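Local coordinates for 3-oxoacyl-[acyl-carrier-protein] synthase, mitochondrial (Arabidopsis thaliana, PDB 2IX4) that catalyses the condensation steps of mitochondrial fatty acid synthesis, extending acyl chains by two carbons taken from malonyl-ACP, at residues I186-R191 with C275-S280; L298-A303 with M413-G418. All coordinates share one frame; numbering follows the deposited sequence.

Interaction 1 of 2, residues I186-R191 with C275-S280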
ATOM      1  N   ILE A 186       3.627  10.134  -2.182  1.00 20.62           N
ATOM      2  CA  ILE A 186       3.713  11.528  -2.622  1.00 20.52           C
ATOM      3  C   ILE A 186       3.417  11.635  -4.123  1.00 20.38           C
ATOM      4  O   ILE A 186       2.661  12.506  -4.557  1.00 20.25           O
ATOM      5  CB  ILE A 186       5.104  12.139  -2.282  1.00 20.52           C
ATOM      6  CG1 ILE A 186       5.189  12.465  -0.785  1.00 20.82           C
ATOM      7  CG2 ILE A 186       5.384  13.395  -3.118  1.00 20.55           C
ATOM      8  CD1 ILE A 186       6.604  12.675  -0.257  1.00 20.77           C
ATOM      9  N   GLY A 187       4.007  10.732  -4.900  1.00 20.09           N
ATOM     10  CA  GLY A 187       3.822  10.716  -6.345  1.00 20.22           C
ATOM     11  C   GLY A 187       2.392  10.448  -6.777  1.00 20.20           C
ATOM     12  O   GLY A 187       1.874  11.124  -7.667  1.00 20.54           O
ATOM     13  N   ASP A 188       1.756   9.458  -6.154  1.00 20.04           N
ATOM     14  CA  ASP A 188       0.358   9.132  -6.440  1.00 20.01           C
ATOM     15  C   ASP A 188      -0.558  10.306  -6.118  1.00 20.00           C
ATOM     16  O   ASP A 188      -1.491  10.585  -6.862  1.00 20.29           O
ATOM     17  CB  ASP A 188      -0.095   7.903  -5.649  1.00 19.77           C
ATOM     18  CG  ASP A 188       0.501   6.606  -6.174  1.00 20.34           C
ATOM     19  OD1 ASP A 188       1.076   6.594  -7.282  1.00 20.57           O
ATOM     20  OD2 ASP A 188       0.375   5.586  -5.470  1.00 20.59           O
ATOM     21  N   ALA A 189      -0.284  10.979  -5.003  1.00 20.08           N
ATOM     22  CA  ALA A 189      -1.048  12.156  -4.576  1.00 20.27           C
ATOM     23  C   ALA A 189      -0.923  13.306  -5.578  1.00 20.50           C
ATOM     24  O   ALA A 189      -1.887  14.038  -5.825  1.00 20.68           O
ATOM     25  CB  ALA A 189      -0.593  12.598  -3.199  1.00 20.19           C
ATOM     26  N   THR A 190       0.272  13.458  -6.140  1.00 20.63           N
ATOM     27  CA  THR A 190       0.533  14.419  -7.210  1.00 20.97           C
ATOM     28  C   THR A 190      -0.332  14.123  -8.443  1.00 20.92           C
ATOM     29  O   THR A 190      -1.002  15.021  -8.960  1.00 20.89           O
ATOM     30  CB  THR A 190       2.031  14.434  -7.574  1.00 20.93           C
ATOM     31  OG1 THR A 190       2.784  14.820  -6.421  1.00 21.82           O
ATOM     32  CG2 THR A 190       2.327  15.411  -8.711  1.00 21.39           C
ATOM     33  N   ARG A 191      -0.326  12.865  -8.893  1.00 20.78           N
ATOM     34  CA  ARG A 191      -1.170  12.429 -10.015  1.00 20.84           C
ATOM     35  C   ARG A 191      -2.651  12.739  -9.793  1.00 20.84           C
ATOM     36  O   ARG A 191      -3.359  13.112 -10.730  1.00 20.99           O
ATOM     37  CB  ARG A 191      -1.001  10.929 -10.278  1.00 20.81           C
ATOM     38  CG  ARG A 191       0.346  10.518 -10.847  1.00 20.91           C
ATOM     39  CD  ARG A 191       0.435  10.751 -12.354  1.00 21.51           C
ATOM     40  NE  ARG A 191       1.747  10.370 -12.877  1.00 21.29           N
ATOM     41  CZ  ARG A 191       2.831  11.142 -12.829  1.00 21.83           C
ATOM     42  NH1 ARG A 191       2.776  12.355 -12.288  1.00 21.24           N
ATOM     43  NH2 ARG A 191       3.977  10.698 -13.329  1.00 21.26           N
ATOM     44  N   CYS A 275       7.832  18.275 -10.241  1.00 24.11           N
ATOM     45  CA  CYS A 275       7.860  18.275 -11.706  1.00 24.25           C
ATOM     46  C   CYS A 275       8.007  16.895 -12.329  1.00 23.76           C
ATOM     47  O   CYS A 275       7.721  16.711 -13.515  1.00 23.65           O
ATOM     48  CB  CYS A 275       9.001  19.167 -12.209  1.00 24.31           C
ATOM     49  SG  CYS A 275       8.850  20.899 -11.736  1.00 26.80           S
ATOM     50  N   GLY A 276       8.465  15.933 -11.538  1.00 23.38           N
ATOM     51  CA  GLY A 276       8.719  14.597 -12.053  1.00 22.96           C
ATOM     52  C   GLY A 276       8.465  13.510 -11.038  1.00 22.62           C
ATOM     53  O   GLY A 276       8.855  13.629  -9.876  1.00 22.58           O
ATOM     54  N   TYR A 277       7.797  12.455 -11.495  1.00 22.29           N
ATOM     55  CA  TYR A 277       7.534  11.262 -10.700  1.00 22.00           C
ATOM     56  C   TYR A 277       7.827  10.050 -11.579  1.00 21.63           C
ATOM     57  O   TYR A 277       6.940   9.520 -12.251  1.00 21.59           O
ATOM     58  CB  TYR A 277       6.086  11.279 -10.189  1.00 22.22           C
ATOM     59  CG  TYR A 277       5.576  10.027  -9.488  1.00 22.26           C
ATOM     60  CD1 TYR A 277       6.382   9.292  -8.608  1.00 21.89           C
ATOM     61  CD2 TYR A 277       4.260   9.601  -9.682  1.00 22.57           C
ATOM     62  CE1 TYR A 277       5.891   8.150  -7.964  1.00 21.69           C
ATOM     63  CE2 TYR A 277       3.762   8.472  -9.041  1.00 22.49           C
ATOM     64  CZ  TYR A 277       4.580   7.754  -8.184  1.00 22.23           C
ATOM     65  OH  TYR A 277       4.072   6.637  -7.556  1.00 22.95           O
ATOM     66  N   GLY A 278       9.090   9.638 -11.590  1.00 21.24           N
ATOM     67  CA  GLY A 278       9.527   8.521 -12.417  1.00 21.01           C
ATOM     68  C   GLY A 278       9.384   7.216 -11.673  1.00 20.95           C
ATOM     69  O   GLY A 278       9.785   7.118 -10.513  1.00 20.87           O
ATOM     70  N   MET A 279       8.815   6.216 -12.344  1.00 20.89           N
ATOM     71  CA  MET A 279       8.596   4.898 -11.752  1.00 20.84           C
ATOM     72  C   MET A 279       9.138   3.811 -12.650  1.00 20.64           C
ATOM     73  O   MET A 279       9.022   3.896 -13.872  1.00 20.63           O
ATOM     74  CB  MET A 279       7.106   4.644 -11.527  1.00 21.07           C
ATOM     75  CG  MET A 279       6.469   5.476 -10.430  1.00 21.54           C
ATOM     76  SD  MET A 279       4.673   5.298 -10.422  1.00 23.70           S
ATOM     77  CE  MET A 279       4.231   6.175 -11.921  1.00 23.14           C
ATOM     78  N   SER A 280       9.716   2.783 -12.038  1.00 20.32           N
ATOM     79  CA  SER A 280      10.164   1.610 -12.778  1.00 20.02           C
ATOM     80  C   SER A 280      10.189   0.376 -11.890  1.00 19.94           C
ATOM     81  O   SER A 280       9.953   0.455 -10.680  1.00 19.43           O
ATOM     82  CB  SER A 280      11.556   1.845 -13.369  1.00 20.14           C
ATOM     83  OG  SER A 280      12.546   1.799 -12.356  1.00 19.98           O
TER
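The phenol ring of Y277 lies flat against the backbone of G187, and this is the tightest part of the contact. G187 CA stands 3.3 Å from the centroid of the Y277 ring and 5° off its normal, a CH-pi contact made almost straight down onto the face, while G187 C lies 3.3 Å from Y277 CE2. Only a residue without a side chain lets the ring settle directly on the helix in this way. With Y277 CG anti to the backbone N (chi1 172°), the ring projects from the strand so that its hydroxyl reaches the next helical residue: Y277 OH is 3.0 Å from D188 OD1, and H184 ND1 is a further hydrogen-bond partner of the same hydroxyl. The other carboxylate oxygen, D188 OD2, is bound by H173 of the second subunit.

Toward R191 the fit is looser. Its chain bends at chi2 and brings the guanidinium to the edge of the Y277 ring, with R191 CZ 3.8 Å from Y277 CD2 and the two planes 67° apart. The charge is met elsewhere, by a salt bridge from NE to D197 and a cation-pi contact with F195, both of the second subunit. Q306 OE1 ties this side, hydrogen-bonding R191 NH2 and Y277 N. The contact thus reaches from subunit interior to dimer interface. Helix 181-195, which starts just after the predicted nucleophile C179, is a buried central helix of the thiolase fold; here it packs on strand 272-281, while I186, A189 and T190 lean on strands 200-207 and 251-259.

Interaction 2 of 2, residues L298-A303 with M413-G418. With K (potassium ion), chain D.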
ATOM      1  N   LEU A 298      16.015   3.984 -15.375  1.00 18.06           N
ATOM      2  CA  LEU A 298      14.671   4.215 -15.902  1.00 18.13           C
ATOM      3  C   LEU A 298      13.877   5.198 -15.049  1.00 18.12           C
ATOM      4  O   LEU A 298      13.257   6.116 -15.577  1.00 18.21           O
ATOM      5  CB  LEU A 298      13.908   2.894 -16.044  1.00 18.07           C
ATOM      6  CG  LEU A 298      14.273   2.006 -17.238  1.00 17.93           C
ATOM      7  CD1 LEU A 298      13.551   0.668 -17.148  1.00 17.60           C
ATOM      8  CD2 LEU A 298      13.944   2.704 -18.556  1.00 17.83           C
ATOM      9  N   ALA A 299      13.919   5.011 -13.734  1.00 18.22           N
ATOM     10  CA  ALA A 299      13.181   5.864 -12.804  1.00 18.47           C
ATOM     11  C   ALA A 299      13.631   7.323 -12.882  1.00 18.62           C
ATOM     12  O   ALA A 299      12.801   8.237 -12.898  1.00 18.88           O
ATOM     13  CB  ALA A 299      13.315   5.333 -11.380  1.00 18.30           C
ATOM     14  N   MET A 300      14.947   7.530 -12.926  1.00 18.79           N
ATOM     15  CA  MET A 300      15.532   8.869 -13.034  1.00 18.90           C
ATOM     16  C   MET A 300      15.246   9.510 -14.395  1.00 18.85           C
ATOM     17  O   MET A 300      14.888  10.688 -14.474  1.00 18.81           O
ATOM     18  CB  MET A 300      17.043   8.820 -12.770  1.00 18.95           C
ATOM     19  CG  MET A 300      17.413   8.570 -11.313  1.00 19.50           C
ATOM     20  SD  MET A 300      19.169   8.788 -10.974  1.00 20.03           S
ATOM     21  CE  MET A 300      19.831   7.198 -11.476  1.00 18.69           C
ATOM     22  N   THR A 301      15.407   8.724 -15.458  1.00 18.80           N
ATOM     23  CA  THR A 301      15.137   9.183 -16.817  1.00 18.99           C
ATOM     24  C   THR A 301      13.677   9.611 -16.996  1.00 18.82           C
ATOM     25  O   THR A 301      13.393  10.631 -17.637  1.00 18.68           O
ATOM     26  CB  THR A 301      15.503   8.090 -17.845  1.00 18.99           C
ATOM     27  OG1 THR A 301      16.892   7.777 -17.710  1.00 19.91           O
ATOM     28  CG2 THR A 301      15.244   8.563 -19.265  1.00 19.73           C
ATOM     29  N   ARG A 302      12.767   8.835 -16.413  1.00 18.67           N
ATOM     30  CA  ARG A 302      11.332   9.097 -16.514  1.00 18.53           C
ATOM     31  C   ARG A 302      10.912  10.371 -15.787  1.00 18.80           C
ATOM     32  O   ARG A 302      10.081  11.125 -16.290  1.00 18.67           O
ATOM     33  CB  ARG A 302      10.526   7.888 -16.037  1.00 18.37           C
ATOM     34  CG  ARG A 302      10.435   6.798 -17.105  1.00 17.13           C
ATOM     35  CD  ARG A 302      10.165   5.425 -16.524  1.00 16.00           C
ATOM     36  NE  ARG A 302      10.214   4.395 -17.566  1.00 14.52           N
ATOM     37  CZ  ARG A 302       9.981   3.100 -17.371  1.00 14.70           C
ATOM     38  NH1 ARG A 302       9.675   2.644 -16.162  1.00 13.90           N
ATOM     39  NH2 ARG A 302      10.054   2.253 -18.392  1.00 13.91           N
ATOM     40  N   ALA A 303      11.500  10.610 -14.615  1.00 19.18           N
ATOM     41  CA  ALA A 303      11.258  11.840 -13.861  1.00 19.70           C
ATOM     42  C   ALA A 303      11.761  13.069 -14.627  1.00 20.18           C
ATOM     43  O   ALA A 303      11.082  14.096 -14.673  1.00 20.30           O
ATOM     44  CB  ALA A 303      11.907  11.757 -12.483  1.00 19.55           C
ATOM     45  N   MET A 413      16.494  16.132  -7.200  1.00 22.80           N
ATOM     46  CA  MET A 413      15.911  14.820  -7.471  1.00 22.97           C
ATOM     47  C   MET A 413      16.188  13.866  -6.310  1.00 22.93           C
ATOM     48  O   MET A 413      17.287  13.860  -5.755  1.00 23.05           O
ATOM     49  CB  MET A 413      16.466  14.255  -8.786  1.00 23.02           C
ATOM     50  CG  MET A 413      15.984  12.851  -9.143  1.00 24.38           C
ATOM     51  SD  MET A 413      16.712  12.211 -10.668  1.00 27.61           S
ATOM     52  CE  MET A 413      15.675  12.999 -11.895  1.00 27.07           C
ATOM     53  N   SER A 414      15.188  13.063  -5.950  1.00 22.85           N
ATOM     54  CA  SER A 414      15.306  12.114  -4.846  1.00 22.56           C
ATOM     55  C   SER A 414      14.911  10.697  -5.271  1.00 22.45           C
ATOM     56  O   SER A 414      13.782  10.465  -5.700  1.00 22.41           O
ATOM     57  CB  SER A 414      14.452  12.575  -3.658  1.00 22.68           C
ATOM     58  OG  SER A 414      14.664  11.743  -2.526  1.00 23.08           O
ATOM     59  N   ASN A 415      15.855   9.765  -5.150  1.00 22.20           N
ATOM     60  CA  ASN A 415      15.638   8.358  -5.500  1.00 22.13           C
ATOM     61  C   ASN A 415      15.206   7.523  -4.295  1.00 22.27           C
ATOM     62  O   ASN A 415      15.735   7.703  -3.193  1.00 22.26           O
ATOM     63  CB  ASN A 415      16.919   7.757  -6.073  1.00 21.86           C
ATOM     64  CG  ASN A 415      17.332   8.386  -7.388  1.00 21.82           C
ATOM     65  OD1 ASN A 415      16.537   9.044  -8.058  1.00 21.00           O
ATOM     66  ND2 ASN A 415      18.585   8.169  -7.774  1.00 21.89           N
ATOM     67  N   SER A 416      14.255   6.617  -4.506  1.00 22.23           N
ATOM     68  CA  SER A 416      13.843   5.651  -3.482  1.00 22.19           C
ATOM     69  C   SER A 416      13.592   4.290  -4.119  1.00 22.22           C
ATOM     70  O   SER A 416      12.750   4.167  -5.010  1.00 21.90           O
ATOM     71  CB  SER A 416      12.583   6.121  -2.762  1.00 22.29           C
ATOM     72  OG  SER A 416      12.750   7.422  -2.235  1.00 22.53           O
ATOM     73  N   PHE A 417      14.329   3.278  -3.663  1.00 22.40           N
ATOM     74  CA  PHE A 417      14.206   1.917  -4.190  1.00 22.86           C
ATOM     75  C   PHE A 417      13.789   0.939  -3.088  1.00 23.11           C
ATOM     76  O   PHE A 417      14.205   1.079  -1.940  1.00 23.62           O
ATOM     77  CB  PHE A 417      15.528   1.454  -4.826  1.00 22.85           C
ATOM     78  CG  PHE A 417      16.224   2.511  -5.657  1.00 23.15           C
ATOM     79  CD1 PHE A 417      15.541   3.224  -6.646  1.00 23.26           C
ATOM     80  CD2 PHE A 417      17.576   2.773  -5.465  1.00 23.18           C
ATOM     81  CE1 PHE A 417      16.193   4.188  -7.414  1.00 23.04           C
ATOM     82  CE2 PHE A 417      18.236   3.732  -6.229  1.00 23.14           C
ATOM     83  CZ  PHE A 417      17.544   4.440  -7.202  1.00 23.41           C
ATOM     84  N   GLY A 418      12.968  -0.050  -3.435  1.00 23.20           N
ATOM     85  CA  GLY A 418      12.466  -1.004  -2.446  1.00 23.21           C
ATOM     86  C   GLY A 418      12.573  -2.462  -2.854  1.00 23.41           C
ATOM     87  O   GLY A 418      12.853  -2.773  -4.016  1.00 23.24           O
TER
HETATM   88  K     K D1463      16.576   9.647  -1.652  1.00 18.18           K
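The thioether of M300 meets the side-chain amide of N415, the two side chains crossing at about a right angle. N415 ND2 gives a weak hydrogen bond to M300 SD at 3.3 Å, with an N-H...S angle of 158°, while M300 CG rests 3.4 Å from N415 OD1. Beside this pair M413, its CG anti to the backbone N (chi1 177°), puts SD 3.8 Å from M300 CG. A turn at the end of the chain then sends M413 CE to within 4.0 Å of A303 CB and 3.6 Å of M300 O.

Stronger bonds from the second shell fix the amide: S425 OG holds N415 OD1 and E331 OE2 holds N415 ND2. Replacing N415 by an alanine would probably leave both partners without their amide mate and open a gap beside the M300 sulfur. The strand also serves the metal: the backbone oxygen N415 O at 2.6 Å and the hydroxyl S414 OG at 3.0 Å bind potassium, with N318 O, A319 O and E368 OE1 among the other ligands. Strand 411-418 therefore runs between the ion and helix 294-307, paired with strands 316-318 and 422-429, while M300 also packs on helix 325-339.

Both contacts are buried and set a helix against a strand of the same mixed sheet, yet they differ in chemistry. Interaction 1 sets a central helix against strand 272-281 through an aromatic ring on bare backbone, edged by charged groups whose main partners belong to the second subunit. Interaction 2 lays helix 294-307 on strand 411-418 with sulfur, methyl and amide groups, and its strand carries the potassium ligands and, at G418, part of the hexanoic acid pocket. The elements adjoin: helix 294-307 follows strand 272-281 in the chain and packs against it. R302 NH1 binds M279 O at 2.7 Å, and A303 CB packs on G278 N, so this strand joins the two contacts.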